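SidF, inhibitor of growth family, member 3 (Legionella pneumophila subsp. pneumophila, PDB 4FYE) acts as a Legionella phosphoinositide phosphatase, probably removing the 3-phosphate from phosphatidylinositol 3,4,5-trisphosphate. Local coordinates at residues D140-L145 / F733-N738; G67-I72 / A125-F130. The protein carries 1 engineered substitution. One frame throughout, in Å; residues are numbered along the deposited sequence.

Contact 1: residues D140-L145 / F733-N738; sequences DFLEQL and FGKVAN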
ATOM      1  N   ASP A 140      14.370 -13.825  27.375  1.00 44.17           N
ATOM      2  CA  ASP A 140      14.437 -15.246  27.060  1.00 43.96           C
ATOM      3  C   ASP A 140      14.063 -15.565  25.615  1.00 45.61           C
ATOM      4  O   ASP A 140      14.783 -16.321  24.921  1.00 47.57           O
ATOM      5  CB  ASP A 140      13.561 -16.014  28.028  1.00 48.21           C
ATOM      6  CG  ASP A 140      14.180 -16.089  29.408  1.00 58.31           C
ATOM      7  OD1 ASP A 140      15.422 -15.867  29.501  1.00 60.92           O
ATOM      8  OD2 ASP A 140      13.441 -16.367  30.391  1.00 63.59           O
ATOM      9  N   PHE A 141      12.953 -14.973  25.157  1.00 41.65           N
ATOM     10  CA  PHE A 141      12.595 -15.070  23.773  1.00 42.39           C
ATOM     11  C   PHE A 141      13.762 -14.656  22.912  1.00 44.59           C
ATOM     12  O   PHE A 141      14.115 -15.435  22.004  1.00 43.72           O
ATOM     13  CB  PHE A 141      11.378 -14.224  23.449  1.00 39.47           C
ATOM     14  CG  PHE A 141      11.132 -14.037  21.983  1.00 33.58           C
ATOM     15  CD1 PHE A 141      10.374 -14.948  21.280  1.00 36.14           C
ATOM     16  CD2 PHE A 141      11.588 -12.925  21.330  1.00 35.62           C
ATOM     17  CE1 PHE A 141      10.078 -14.753  19.927  1.00 35.43           C
ATOM     18  CE2 PHE A 141      11.322 -12.719  19.967  1.00 35.44           C
ATOM     19  CZ  PHE A 141      10.574 -13.627  19.267  1.00 35.48           C
ATOM     20  N   LEU A 142      14.363 -13.468  23.176  1.00 44.73           N
ATOM     21  CA  LEU A 142      15.570 -13.033  22.398  1.00 42.80           C
ATOM     22  C   LEU A 142      16.685 -14.048  22.434  1.00 44.59           C
ATOM     23  O   LEU A 142      17.321 -14.297  21.379  1.00 45.26           O
ATOM     24  CB  LEU A 142      16.128 -11.662  22.787  1.00 38.34           C
ATOM     25  CG  LEU A 142      15.110 -10.646  22.297  1.00 40.16           C
ATOM     26  CD1 LEU A 142      15.162  -9.310  23.037  1.00 39.98           C
ATOM     27  CD2 LEU A 142      15.299 -10.434  20.839  1.00 38.08           C
ATOM     28  N   GLU A 143      16.901 -14.691  23.599  1.00 41.92           N
ATOM     29  CA  GLU A 143      18.000 -15.637  23.644  1.00 47.13           C
ATOM     30  C   GLU A 143      17.688 -16.825  22.807  1.00 46.85           C
ATOM     31  O   GLU A 143      18.580 -17.409  22.269  1.00 52.80           O
ATOM     32  CB  GLU A 143      18.317 -16.160  25.034  1.00 53.17           C
ATOM     33  CG  GLU A 143      19.091 -15.170  25.864  1.00 66.76           C
ATOM     34  CD  GLU A 143      19.341 -15.645  27.293  1.00 80.66           C
ATOM     35  OE1 GLU A 143      19.636 -16.860  27.484  1.00 86.23           O
ATOM     36  OE2 GLU A 143      19.244 -14.784  28.211  1.00 84.75           O
ATOM     37  N   GLN A 144      16.422 -17.224  22.754  1.00 44.69           N
ATOM     38  CA  GLN A 144      16.096 -18.426  22.048  1.00 45.78           C
ATOM     39  C   GLN A 144      16.252 -18.107  20.568  1.00 47.67           C
ATOM     40  O   GLN A 144      16.887 -18.828  19.797  1.00 50.42           O
ATOM     41  CB  GLN A 144      14.673 -18.877  22.392  1.00 44.19           C
ATOM     42  CG  GLN A 144      14.456 -19.247  23.846  1.00 48.73           C
ATOM     43  CD  GLN A 144      15.522 -20.142  24.431  1.00 52.48           C
ATOM     44  OE1 GLN A 144      15.858 -21.241  23.898  1.00 55.16           O
ATOM     45  NE2 GLN A 144      16.092 -19.672  25.524  1.00 50.50           N
ATOM     46  N   LEU A 145      15.750 -16.945  20.214  1.00 40.87           N
ATOM     47  CA  LEU A 145      15.840 -16.493  18.898  1.00 40.93           C
ATOM     48  C   LEU A 145      17.257 -16.463  18.380  1.00 43.63           C
ATOM     49  O   LEU A 145      17.433 -16.882  17.262  1.00 44.19           O
ATOM     50  CB  LEU A 145      15.158 -15.142  18.777  1.00 41.68           C
ATOM     51  CG  LEU A 145      14.891 -14.562  17.405  1.00 44.14           C
ATOM     52  CD1 LEU A 145      13.666 -13.660  17.353  1.00 42.26           C
ATOM     53  CD2 LEU A 145      16.154 -13.781  17.066  1.00 45.55           C
ATOM     54  N   PHE A 733       8.528  -8.547  16.165  1.00 32.85           N
ATOM     55  CA  PHE A 733       8.423  -9.122  14.835  1.00 33.22           C
ATOM     56  C   PHE A 733       9.591  -8.730  13.931  1.00 37.26           C
ATOM     57  O   PHE A 733       9.920  -9.501  13.020  1.00 38.54           O
ATOM     58  CB  PHE A 733       7.028  -8.913  14.170  1.00 34.23           C
ATOM     59  CG  PHE A 733       6.070 -10.073  14.421  1.00 35.81           C
ATOM     60  CD1 PHE A 733       6.435 -11.364  14.091  1.00 35.49           C
ATOM     61  CD2 PHE A 733       4.817  -9.865  14.981  1.00 40.46           C
ATOM     62  CE1 PHE A 733       5.580 -12.445  14.299  1.00 43.88           C
ATOM     63  CE2 PHE A 733       3.942 -10.940  15.188  1.00 42.68           C
ATOM     64  CZ  PHE A 733       4.328 -12.238  14.853  1.00 40.65           C
ATOM     65  N   GLY A 734      10.250  -7.586  14.200  1.00 32.43           N
ATOM     66  CA  GLY A 734      11.444  -7.198  13.424  1.00 37.48           C
ATOM     67  C   GLY A 734      12.595  -8.182  13.495  1.00 41.21           C
ATOM     68  O   GLY A 734      13.237  -8.476  12.483  1.00 54.01           O
ATOM     69  N   LYS A 735      12.824  -8.745  14.670  1.00 44.69           N
ATOM     70  CA  LYS A 735      13.888  -9.742  14.896  1.00 48.32           C
ATOM     71  C   LYS A 735      13.600 -11.046  14.190  1.00 47.71           C
ATOM     72  O   LYS A 735      14.502 -11.710  13.762  1.00 58.22           O
ATOM     73  CB  LYS A 735      14.071 -10.053  16.403  1.00 55.52           C
ATOM     74  CG  LYS A 735      14.123  -8.875  17.345  1.00 56.17           C
ATOM     75  CD  LYS A 735      15.399  -8.064  17.151  1.00 68.52           C
ATOM     76  CE  LYS A 735      15.196  -6.643  17.712  1.00 76.46           C
ATOM     77  NZ  LYS A 735      16.230  -5.672  17.216  1.00 74.39           N
ATOM     78  N   VAL A 736      12.344 -11.422  14.060  1.00 45.56           N
ATOM     79  CA  VAL A 736      12.058 -12.572  13.258  1.00 44.41           C
ATOM     80  C   VAL A 736      12.299 -12.243  11.788  1.00 42.62           C
ATOM     81  O   VAL A 736      12.847 -13.067  11.038  1.00 42.51           O
ATOM     82  CB  VAL A 736      10.599 -12.981  13.443  1.00 45.30           C
ATOM     83  CG1 VAL A 736      10.249 -14.023  12.410  1.00 48.81           C
ATOM     84  CG2 VAL A 736      10.440 -13.594  14.805  1.00 45.59           C
ATOM     85  N   ALA A 737      11.856 -11.064  11.361  1.00 35.38           N
ATOM     86  CA  ALA A 737      12.120 -10.615   9.976  1.00 42.94           C
ATOM     87  C   ALA A 737      13.578 -10.818   9.583  1.00 44.01           C
ATOM     88  O   ALA A 737      13.849 -11.242   8.458  1.00 50.97           O
ATOM     89  CB  ALA A 737      11.743  -9.147   9.742  1.00 39.33           C
ATOM     90  N   ASN A 738      14.516 -10.540  10.479  1.00 43.94           N
ATOM     91  CA  ASN A 738      15.922 -10.897  10.162  1.00 48.62           C
ATOM     92  C   ASN A 738      16.117 -12.229   9.496  1.00 50.66           C
ATOM     93  O   ASN A 738      16.942 -12.318   8.622  1.00 57.07           O
ATOM     94  CB  ASN A 738      16.794 -10.753  11.386  1.00 47.93           C
ATOM     95  CG  ASN A 738      16.926  -9.293  11.788  1.00 56.83           C
ATOM     96  OD1 ASN A 738      16.852  -8.406  10.914  1.00 63.29           O
ATOM     97  ND2 ASN A 738      17.075  -9.019  13.085  1.00 54.95           N
TER
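Leu145 makes the main reach across this contact: its CD1 lies 3.8 Å from Lys735 CB, the two side chains crossing at about a right angle. Leu145 CD1 is also 4.1 Å from Val736 CG2, so one leucine branch serves two consecutive residues of the facing helix. With CG anti to the backbone N (chi1 -169°), the leucine carries this branch out toward its partner. One turn earlier, Leu142 CD2 meets Lys735 CG at 4.0 Å. The lysine chain bends at chi2 (-69°), and beyond that its end leads away, so it is the aliphatic root that packs while the exposed end is carried off. Phe141 adds a looser touch: Val736 CG2 stands at the ring edge, near its plane, 4.5 Å from Phe141 CZ. The segments belong to helices 136-163 and 733-741; here the axes run parallel, 3° apart and 11.3 Å from each other. Helix 71-92 bridges the pair, Val71 meeting Leu145 while Glu74 meets Val736. The closest contacts between side chains are all carbon to carbon, and none is polar, which implies an attachment held by burial of nonpolar surface and little by direction, over a modest 170 Å².

Contact 2: residues G67-I72 / A125-F130; sequences GQPDVI and AKADLF
An isolated antiparallel beta bridge pairs Asp70 with Lys126, where the loop leading into helix 71-92 runs beside the loop between helices 98-119 and 136-163. The two residues form a non-hydrogen-bonded pair with CA atoms 4.4 Å apart, and a backbone bond lies on either side of them: Val71 N gives to Ala125 O at 3.0 Å, and Ala127 N to Pro69 O at 2.9 Å. The CA of Lys126 also directs a C-H at Pro69 O, as the CA of Asp70 does at Ala125 O. Past the bridge, Gln68 takes over with its side chain. Bent at chi2 (72°), it brings OE1 to Leu129 N, 2.8 Å away, in a nearly straight bond (173° at the hydrogen) with the donor close to the axis of the amide carbonyl. Its NE2 approaches Phe130 CE2 at 4.0 Å, the amide plane standing 84° to the ring. Next door is an Asx turn: Asp128 OD1 accepts from Phe130 N, which comes from above the carboxylate plane, while OD2 is salt-bridged to Arg63. Asp70 is the N-cap of helix 71-92, its OD1 taking a weak bond from Gln73 N. Apolar contacts accompany the backbone bonds. Pro69 CG is 3.8 Å from Ala127 CB, and Pro69 CD 3.8 Å from Leu129 CG; Phe733 of helix 733-741 packs on both Pro69 and Leu129. At the other end, Ala125 CB meets Ile72 CD1 at 4.0 Å.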
ATOM      1  N   GLY A  67      -1.283 -13.620  16.906  1.00 42.87           N
ATOM      2  CA  GLY A  67      -0.466 -12.508  16.409  1.00 41.91           C
ATOM      3  C   GLY A  67       0.803 -12.336  17.268  1.00 40.98           C
ATOM      4  O   GLY A  67       1.397 -11.253  17.345  1.00 41.42           O
ATOM      5  N   GLN A  68       1.250 -13.417  17.888  1.00 40.67           N
ATOM      6  CA  GLN A  68       2.335 -13.334  18.818  1.00 43.36           C
ATOM      7  C   GLN A  68       3.521 -14.092  18.243  1.00 39.85           C
ATOM      8  O   GLN A  68       3.348 -15.202  17.803  1.00 43.33           O
ATOM      9  CB  GLN A  68       1.813 -13.931  20.117  1.00 47.49           C
ATOM     10  CG  GLN A  68       2.342 -13.234  21.335  1.00 60.81           C
ATOM     11  CD  GLN A  68       1.769 -11.842  21.587  1.00 53.64           C
ATOM     12  OE1 GLN A  68       2.490 -10.919  21.786  1.00 56.82           O
ATOM     13  NE2 GLN A  68       0.504 -11.738  21.673  1.00 58.82           N
ATOM     14  N   PRO A  69       4.750 -13.510  18.198  1.00 40.83           N
ATOM     15  CA  PRO A  69       5.834 -14.342  17.528  1.00 39.79           C
ATOM     16  C   PRO A  69       6.190 -15.544  18.313  1.00 42.59           C
ATOM     17  O   PRO A  69       6.287 -15.494  19.550  1.00 41.31           O
ATOM     18  CB  PRO A  69       7.054 -13.466  17.544  1.00 35.34           C
ATOM     19  CG  PRO A  69       6.540 -12.108  17.865  1.00 36.25           C
ATOM     20  CD  PRO A  69       5.253 -12.205  18.608  1.00 35.78           C
ATOM     21  N   ASP A  70       6.437 -16.624  17.602  1.00 44.43           N
ATOM     22  CA  ASP A  70       6.880 -17.835  18.239  1.00 41.73           C
ATOM     23  C   ASP A  70       8.084 -18.379  17.455  1.00 40.91           C
ATOM     24  O   ASP A  70       7.910 -18.739  16.282  1.00 42.28           O
ATOM     25  CB  ASP A  70       5.717 -18.824  18.208  1.00 42.42           C
ATOM     26  CG  ASP A  70       6.099 -20.191  18.838  1.00 49.66           C
ATOM     27  OD1 ASP A  70       7.284 -20.608  18.729  1.00 46.64           O
ATOM     28  OD2 ASP A  70       5.224 -20.857  19.430  1.00 54.04           O
ATOM     29  N   VAL A  71       9.282 -18.457  18.046  1.00 41.10           N
ATOM     30  CA  VAL A  71      10.467 -18.786  17.195  1.00 46.74           C
ATOM     31  C   VAL A  71      10.518 -20.210  16.634  1.00 43.01           C
ATOM     32  O   VAL A  71      10.982 -20.451  15.520  1.00 41.05           O
ATOM     33  CB  VAL A  71      11.841 -18.404  17.777  1.00 51.97           C
ATOM     34  CG1 VAL A  71      11.940 -16.911  17.933  1.00 58.53           C
ATOM     35  CG2 VAL A  71      12.105 -19.071  19.090  1.00 52.19           C
ATOM     36  N   ILE A  72       9.983 -21.151  17.375  1.00 43.10           N
ATOM     37  CA  ILE A  72       9.747 -22.475  16.765  1.00 44.66           C
ATOM     38  C   ILE A  72       8.936 -22.470  15.464  1.00 41.71           C
ATOM     39  O   ILE A  72       9.376 -23.045  14.462  1.00 41.34           O
ATOM     40  CB  ILE A  72       9.153 -23.458  17.754  1.00 45.32           C
ATOM     41  CG1 ILE A  72      10.133 -23.551  18.925  1.00 45.16           C
ATOM     42  CG2 ILE A  72       9.025 -24.860  17.095  1.00 41.70           C
ATOM     43  CD1 ILE A  72       9.572 -24.404  20.063  1.00 45.52           C
ATOM     44  N   ALA A 125       9.842 -19.759  23.996  1.00 52.22           N
ATOM     45  CA  ALA A 125       9.866 -19.542  22.550  1.00 48.03           C
ATOM     46  C   ALA A 125       8.980 -18.400  22.130  1.00 44.73           C
ATOM     47  O   ALA A 125       9.051 -17.962  21.013  1.00 47.65           O
ATOM     48  CB  ALA A 125       9.426 -20.810  21.832  1.00 50.28           C
ATOM     49  N   LYS A 126       8.113 -17.924  22.999  1.00 48.76           N
ATOM     50  CA  LYS A 126       7.074 -16.982  22.536  1.00 48.73           C
ATOM     51  C   LYS A 126       7.390 -15.592  23.010  1.00 43.68           C
ATOM     52  O   LYS A 126       7.871 -15.411  24.117  1.00 44.93           O
ATOM     53  CB  LYS A 126       5.649 -17.387  22.976  1.00 50.41           C
ATOM     54  CG  LYS A 126       5.246 -18.815  22.592  1.00 61.03           C
ATOM     55  CD  LYS A 126       3.742 -19.043  22.839  1.00 69.24           C
ATOM     56  CE  LYS A 126       3.512 -20.308  23.662  1.00 78.68           C
ATOM     57  NZ  LYS A 126       2.191 -20.380  24.374  1.00 82.31           N
ATOM     58  N   ALA A 127       7.124 -14.604  22.170  1.00 39.03           N
ATOM     59  CA  ALA A 127       7.349 -13.229  22.573  1.00 39.82           C
ATOM     60  C   ALA A 127       6.031 -12.679  23.037  1.00 39.64           C
ATOM     61  O   ALA A 127       4.997 -13.238  22.733  1.00 40.77           O
ATOM     62  CB  ALA A 127       7.872 -12.405  21.410  1.00 37.09           C
ATOM     63  N   ASP A 128       6.076 -11.590  23.796  1.00 40.44           N
ATOM     64  CA  ASP A 128       4.913 -10.769  24.039  1.00 41.01           C
ATOM     65  C   ASP A 128       5.217  -9.380  23.471  1.00 38.02           C
ATOM     66  O   ASP A 128       6.150  -8.674  23.930  1.00 42.27           O
ATOM     67  CB  ASP A 128       4.592 -10.691  25.507  1.00 39.59           C
ATOM     68  CG  ASP A 128       3.387  -9.726  25.798  1.00 51.18           C
ATOM     69  OD1 ASP A 128       2.612  -9.346  24.855  1.00 48.78           O
ATOM     70  OD2 ASP A 128       3.210  -9.344  26.990  1.00 52.66           O
ATOM     71  N   LEU A 129       4.471  -9.021  22.444  1.00 39.71           N
ATOM     72  CA  LEU A 129       4.625  -7.769  21.701  1.00 40.29           C
ATOM     73  C   LEU A 129       4.132  -6.566  22.493  1.00 44.33           C
ATOM     74  O   LEU A 129       4.488  -5.429  22.137  1.00 43.61           O
ATOM     75  CB  LEU A 129       3.767  -7.771  20.452  1.00 42.68           C
ATOM     76  CG  LEU A 129       4.258  -8.538  19.207  1.00 42.86           C
ATOM     77  CD1 LEU A 129       3.380  -8.185  18.031  1.00 33.88           C
ATOM     78  CD2 LEU A 129       5.708  -8.310  18.846  1.00 34.45           C
ATOM     79  N   PHE A 130       3.385  -6.776  23.582  1.00 36.48           N
ATOM     80  CA  PHE A 130       2.675  -5.624  24.133  1.00 37.72           C
ATOM     81  C   PHE A 130       3.173  -5.345  25.491  1.00 39.58           C
ATOM     82  O   PHE A 130       2.519  -4.793  26.291  1.00 43.47           O
ATOM     83  CB  PHE A 130       1.196  -5.884  24.169  1.00 37.01           C
ATOM     84  CG  PHE A 130       0.671  -6.237  22.824  1.00 42.32           C
ATOM     85  CD1 PHE A 130       0.841  -5.324  21.737  1.00 38.13           C
ATOM     86  CD2 PHE A 130       0.080  -7.488  22.588  1.00 37.26           C
ATOM     87  CE1 PHE A 130       0.408  -5.658  20.468  1.00 36.15           C
ATOM     88  CE2 PHE A 130      -0.349  -7.817  21.308  1.00 38.77           C
ATOM     89  CZ  PHE A 130      -0.192  -6.885  20.250  1.00 38.82           C
TER

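From the N terminus, the chain first passes 67-72, climbs helix 71-92, returns through helix 98-119 and closes contact 2 at 125-130, a mostly helical loop of about fifty residues. Only then does contact 1 open, at the start of helix 136-163; nearly six hundred residues, with the whole four-stranded sheet and four of the six strands of the other, pass before 733-738 comes back beside it. The two are therefore in series, yet their centres lie about 8 Å apart. Phe141 joins them, its CD1 3.3 Å from Ala125 O and its CE1 3.5 Å from Val71 CG1, while Phe733 CE2 lies 3.4 Å from Gly67 O. The last modelled helix, 733-741, is thus packed onto N-terminal helices and loops.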